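Local coordinates for SusD/RagB family nutrient-binding outer membrane lipoprotein (Bacteroides vulgatus, PDB 4F7A) that probably binds mucin O-glycans at the outer membrane as a SusD-like lipoprotein, for uptake with a partner transporter, at residues T23-I28 and L118-E123; N250-V255 and G259-G264. All blocks are in the same frame, centred on the assembly; numbering follows the deposited sequence. Where two conformers were deposited one is given.

Contact 1 of 2, residues T23-I28 and L118-E123; sequences TNFETI and LILKVE
Leu-120 reaches out from the helix of 118-123 and sets its CD1 methyl against two side chains of 23-28, Phe-25 and Ile-28. The methyl comes to the phenyl ring at its edge, near the ring plane, with Leu-120 CD1 3.8 Å from Phe-25 CD1; Phe-25 CE1, the next atom round the rim, lies 4.1 Å from the same methyl. The two side chains run at about a right angle to each other. Ile-28 meets the base of the leucine instead: its CG2 branch lies 3.8 Å from Leu-120 CB and 4.1 Å from Leu-120 CD1, the two side chains slanting across one another. In Ile-28, CG2 stands anti to the backbone N while CG1 lies beside it (chi1 -65°), which leaves CG2 as the branch that meets Leu-120. The segments belong to helices 15-30 and 111-132, part of the helical body of a TPR-like, SusD-type fold, and their closest CA atoms, those of Ile-28 and Leu-120, stand 7.3 Å apart. Apolar side chains make the contact between them, with no hydrogen bond between the segments. Phe-113 makes an edge-to-face contact with the Phe-25 ring, and Ser-100 of helix 84-104 also touches it. On the partner helix Leu-120 rests on Trp-196, while Ile-119 and Val-122 pack on other residues of helix 193-210.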
loop_
_atom_site.group_PDB
_atom_site.type_symbol
_atom_site.label_atom_id
_atom_site.label_comp_id
_atom_site.label_asym_id
_atom_site.label_seq_id
_atom_site.Cartn_x
_atom_site.Cartn_y
_atom_site.Cartn_z
ATOM N N THR A 23 9.551 -17.795 -15.876
ATOM C CA THR A 23 9.037 -16.605 -16.562
ATOM C C THR A 23 7.749 -16.070 -15.933
ATOM O O THR A 23 7.558 -14.849 -15.832
ATOM C CB THR A 23 8.777 -16.870 -18.073
ATOM O OG1 THR A 23 10.017 -17.187 -18.730
ATOM C CG2 THR A 23 8.135 -15.642 -18.734
ATOM N N ASN A 24 6.860 -16.971 -15.508
ATOM C CA ASN A 24 5.635 -16.546 -14.828
ATOM C C ASN A 24 5.946 -15.706 -13.582
ATOM O O ASN A 24 5.284 -14.708 -13.315
ATOM C CB ASN A 24 4.757 -17.755 -14.399
ATOM C CG ASN A 24 4.148 -18.508 -15.579
ATOM O OD1 ASN A 24 3.902 -17.942 -16.640
ATOM N ND2 ASN A 24 3.914 -19.798 -15.392
ATOM N N PHE A 25 6.950 -16.117 -12.827
ATOM C CA PHE A 25 7.346 -15.406 -11.631
ATOM C C PHE A 25 7.852 -14.002 -11.922
ATOM O O PHE A 25 7.647 -13.100 -11.121
ATOM C CB PHE A 25 8.394 -16.191 -10.862
ATOM C CG PHE A 25 7.803 -17.319 -10.069
ATOM C CD1 PHE A 25 7.228 -17.073 -8.833
ATOM C CD2 PHE A 25 7.775 -18.586 -10.580
ATOM C CE1 PHE A 25 6.648 -18.110 -8.106
ATOM C CE2 PHE A 25 7.188 -19.625 -9.882
ATOM C CZ PHE A 25 6.643 -19.379 -8.625
ATOM N N GLU A 26 8.491 -13.839 -13.069
ATOM C CA GLU A 26 9.001 -12.552 -13.485
ATOM C C GLU A 26 7.849 -11.584 -13.781
ATOM O O GLU A 26 7.860 -10.430 -13.352
ATOM C CB GLU A 26 9.879 -12.717 -14.716
ATOM C CG GLU A 26 10.365 -11.398 -15.248
ATOM C CD GLU A 26 11.242 -11.513 -16.508
ATOM O OE1 GLU A 26 11.566 -12.639 -16.936
ATOM O OE2 GLU A 26 11.588 -10.448 -17.057
ATOM N N THR A 27 6.862 -12.044 -14.545
ATOM C CA THR A 27 5.689 -11.221 -14.851
ATOM C C THR A 27 4.905 -10.836 -13.584
ATOM O O THR A 27 4.492 -9.683 -13.413
ATOM C CB THR A 27 4.787 -11.945 -15.834
ATOM O OG1 THR A 27 5.522 -12.162 -17.034
ATOM C CG2 THR A 27 3.496 -11.151 -16.144
ATOM N N ILE A 28 4.709 -11.801 -12.691
ATOM C CA ILE A 28 3.938 -11.535 -11.472
ATOM C C ILE A 28 4.650 -10.491 -10.607
ATOM O O ILE A 28 4.028 -9.537 -10.150
ATOM C CB ILE A 28 3.706 -12.818 -10.641
ATOM C CG1 ILE A 28 2.830 -13.812 -11.416
ATOM C CG2 ILE A 28 3.017 -12.473 -9.296
ATOM C CD1 ILE A 28 2.944 -15.278 -10.913
ATOM N N LEU A 118 1.441 -18.643 -4.401
ATOM C CA LEU A 118 0.278 -18.294 -3.581
ATOM C C LEU A 118 0.505 -16.997 -2.830
ATOM O O LEU A 118 -0.383 -16.148 -2.782
ATOM C CB LEU A 118 -0.055 -19.410 -2.592
ATOM C CG LEU A 118 -0.636 -20.655 -3.260
ATOM C CD1 LEU A 118 -0.958 -21.739 -2.227
ATOM C CD2 LEU A 118 -1.870 -20.321 -4.067
ATOM N N ILE A 119 1.690 -16.855 -2.241
ATOM C CA ILE A 119 2.035 -15.627 -1.504
ATOM C C ILE A 119 1.987 -14.418 -2.448
ATOM O O ILE A 119 1.394 -13.381 -2.141
ATOM C CB ILE A 119 3.414 -15.770 -0.792
ATOM C CG1 ILE A 119 3.331 -16.873 0.281
ATOM C CG2 ILE A 119 3.840 -14.428 -0.110
ATOM C CD1 ILE A 119 4.655 -17.527 0.630
ATOM N N LEU A 120 2.617 -14.533 -3.606
ATOM C CA LEU A 120 2.575 -13.427 -4.558
ATOM C C LEU A 120 1.146 -13.105 -5.017
ATOM O O LEU A 120 0.804 -11.956 -5.239
ATOM C CB LEU A 120 3.451 -13.743 -5.767
ATOM C CG LEU A 120 4.941 -13.815 -5.524
ATOM C CD1 LEU A 120 5.631 -14.332 -6.815
ATOM C CD2 LEU A 120 5.518 -12.464 -5.031
ATOM N N LYS A 121 0.311 -14.132 -5.170
ATOM C CA LYS A 121 -1.063 -13.938 -5.630
ATOM C C LYS A 121 -1.870 -13.144 -4.599
ATOM O O LYS A 121 -2.639 -12.227 -4.945
ATOM C CB LYS A 121 -1.682 -15.308 -5.923
ATOM C CG LYS A 121 -3.047 -15.255 -6.550
ATOM C CD LYS A 121 -3.462 -16.602 -7.140
ATOM C CE LYS A 121 -3.732 -17.657 -6.082
ATOM N NZ LYS A 121 -4.078 -19.031 -6.653
ATOM N N VAL A 122 -1.656 -13.454 -3.329
ATOM C CA VAL A 122 -2.308 -12.724 -2.241
ATOM C C VAL A 122 -1.740 -11.313 -2.132
ATOM O O VAL A 122 -2.490 -10.344 -1.953
ATOM C CB VAL A 122 -2.158 -13.437 -0.881
ATOM C CG1 VAL A 122 -2.699 -12.554 0.250
ATOM C CG2 VAL A 122 -2.839 -14.772 -0.908
ATOM N N GLU A 123 -0.416 -11.192 -2.249
ATOM C CA GLU A 123 0.224 -9.861 -2.271
ATOM C C GLU A 123 -0.379 -8.956 -3.365
ATOM O O GLU A 123 -0.669 -7.799 -3.122
ATOM C CB GLU A 123 1.749 -9.984 -2.455
ATOM C CG GLU A 123 2.457 -8.647 -2.781
ATOM C CD GLU A 123 2.318 -7.590 -1.715
ATOM O OE1 GLU A 123 1.960 -7.926 -0.553
ATOM O OE2 GLU A 123 2.577 -6.401 -2.049
#

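Contact 2 of 2, residues N250-V255 and G259-G264; sequences NPLAGV and GETYMG
Helix 251-257 ends in a Schellman motif at Gly-259, whose positive phi turns the chain back along the last helical turn. The long bond of the motif runs from Glu-260, the residue after Gly-259, back into the helix, Glu-260 N donating to Val-255 O at 3.3 Å. Its N-H...O angle is 154°, and the donor is tilted 28° from the carbonyl plane. At the other end of the helix Asn-250 is the N-cap: its OD1 takes the N-H of Leu-252 N at 3.0 Å, within the carbonyl plane. The side chains then close the reversal. Thr-261 presents its methyl, CG2, which lies 3.7 Å from Val-255 CG1 and 3.8 Å from Leu-252 CD1, bridging two residues one helical turn apart. CG1 of Val-255, anti to the backbone N (chi1 -179°), also meets Glu-260 CB at 3.8 Å, where the two side chains are nearly perpendicular. The glutamate continues to Gln-47, a weak hydrogen bond to its OE1. Trp-46 of helix 44-51 packs against both Leu-252 and Val-255, and the backbone of Thr-261 bonds to Ile-318. Beyond the turn, strand 262-263 pairs antiparallel with strand 61-62, and Gly-264 occupies the N-cap position before helix 265-273.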
loop_
_atom_site.group_PDB
_atom_site.type_symbol
_atom_site.label_atom_id
_atom_site.label_comp_id
_atom_site.label_asym_id
_atom_site.label_seq_id
_atom_site.Cartn_x
_atom_site.Cartn_y
_atom_site.Cartn_z
ATOM N N ASN A 250 11.929 0.978 -11.377
ATOM C CA ASN A 250 10.986 1.515 -10.439
ATOM C C ASN A 250 10.151 2.614 -11.116
ATOM O O ASN A 250 10.685 3.641 -11.527
ATOM C CB ASN A 250 11.727 2.062 -9.221
ATOM C CG ASN A 250 10.793 2.434 -8.085
ATOM O OD1 ASN A 250 9.772 3.070 -8.310
ATOM N ND2 ASN A 250 11.170 2.076 -6.847
ATOM N N PRO A 251 8.837 2.411 -11.236
ATOM C CA PRO A 251 8.056 3.365 -12.022
ATOM C C PRO A 251 7.889 4.724 -11.348
ATOM O O PRO A 251 7.647 5.713 -12.033
ATOM C CB PRO A 251 6.701 2.667 -12.178
ATOM C CG PRO A 251 6.623 1.757 -11.054
ATOM C CD PRO A 251 8.011 1.266 -10.802
ATOM N N LEU A 252 8.029 4.783 -10.026
ATOM C CA LEU A 252 7.961 6.066 -9.322
ATOM C C LEU A 252 9.064 6.978 -9.812
ATOM O O LEU A 252 8.844 8.170 -10.009
ATOM C CB LEU A 252 8.030 5.873 -7.809
ATOM C CG LEU A 252 7.963 7.119 -6.919
ATOM C CD1 LEU A 252 6.662 7.910 -7.060
ATOM C CD2 LEU A 252 8.185 6.697 -5.449
ATOM N N ALA A 253 10.248 6.405 -10.042
ATOM C CA ALA A 253 11.379 7.152 -10.532
ATOM C C ALA A 253 11.115 7.610 -11.947
ATOM O O ALA A 253 11.551 8.697 -12.326
ATOM C CB ALA A 253 12.722 6.309 -10.441
ATOM N N GLY A 254 10.383 6.805 -12.718
ATOM C CA GLY A 254 9.996 7.188 -14.067
ATOM C C GLY A 254 9.081 8.394 -14.102
ATOM O O GLY A 254 9.330 9.328 -14.866
ATOM N N VAL A 255 8.034 8.382 -13.269
ATOM C CA VAL A 255 7.119 9.533 -13.142
ATOM C C VAL A 255 7.843 10.755 -12.561
ATOM O O VAL A 255 7.585 11.891 -12.985
ATOM C CB VAL A 255 5.847 9.169 -12.345
ATOM C CG1 VAL A 255 4.890 10.352 -12.224
ATOM C CG2 VAL A 255 5.136 7.964 -13.016
ATOM N N GLY A 259 8.785 14.895 -14.005
ATOM C CA GLY A 259 8.534 16.067 -13.202
ATOM C C GLY A 259 7.188 16.085 -12.496
ATOM O O GLY A 259 6.685 17.153 -12.198
ATOM N N GLU A 260 6.627 14.921 -12.171
ATOM C CA GLU A 260 5.221 14.836 -11.714
ATOM C C GLU A 260 4.986 14.269 -10.310
ATOM O O GLU A 260 3.850 13.986 -9.957
ATOM C CB GLU A 260 4.390 14.050 -12.753
ATOM C CG GLU A 260 4.150 14.845 -14.032
ATOM C CD GLU A 260 3.274 14.125 -15.033
ATOM O OE1 GLU A 260 2.092 13.868 -14.735
ATOM O OE2 GLU A 260 3.760 13.833 -16.139
ATOM N N THR A 261 6.039 14.143 -9.495
ATOM C CA THR A 261 5.913 13.582 -8.143
ATOM C C THR A 261 6.318 14.582 -7.062
ATOM O O THR A 261 7.468 14.620 -6.640
ATOM C CB THR A 261 6.777 12.314 -8.024
ATOM O OG1 THR A 261 8.120 12.634 -8.395
ATOM C CG2 THR A 261 6.231 11.201 -8.936
ATOM N N TYR A 262 5.364 15.409 -6.641
ATOM C CA TYR A 262 5.586 16.399 -5.598
ATOM C C TYR A 262 5.121 15.873 -4.257
ATOM O O TYR A 262 4.270 14.981 -4.178
ATOM C CB TYR A 262 4.847 17.723 -5.911
ATOM C CG TYR A 262 5.506 18.513 -6.998
ATOM C CD1 TYR A 262 5.408 18.115 -8.338
ATOM C CD2 TYR A 262 6.287 19.626 -6.697
ATOM C CE1 TYR A 262 6.015 18.841 -9.341
ATOM C CE2 TYR A 262 6.915 20.341 -7.704
ATOM C CZ TYR A 262 6.783 19.939 -9.020
ATOM O OH TYR A 262 7.415 20.653 -10.037
HETATM N N MSE A 263 5.694 16.452 -3.217
HETATM C CA MSE A 263 5.316 16.228 -1.834
HETATM C C MSE A 263 3.868 16.648 -1.559
HETATM O O MSE A 263 3.432 17.692 -2.019
HETATM C CB MSE A 263 6.240 17.079 -0.957
HETATM C CG MSE A 263 6.214 16.734 0.510
HETATM SE SE MSE A 263 7.403 17.900 1.467
HETATM C CE MSE A 263 7.770 16.763 2.994
ATOM N N GLY A 264 3.120 15.838 -0.806
ATOM C CA GLY A 264 1.756 16.222 -0.419
ATOM C C GLY A 264 1.738 17.083 0.838
ATOM O O GLY A 264 2.644 17.004 1.680
#

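In the fold
Contact 1 and contact 2 follow one another along the chain, the first closing before the second opens, and their centres stand 25 Å apart. Their nearest atoms are about 12 Å from each other, so they do not touch. Both are buried; the centre of contact 1 lies about 17 Å, and that of contact 2 about 16 Å, from the centre of the chain. Contact 1 joins two helices distant in sequence by apolar side chains alone, whereas contact 2 is local, a helix end folded onto the chain that leaves it. A triethylene glycol, probably from the crystallisation liquor, lies about 4 Å from Gly-259 in contact 2; by itself it does not identify a sugar-binding site.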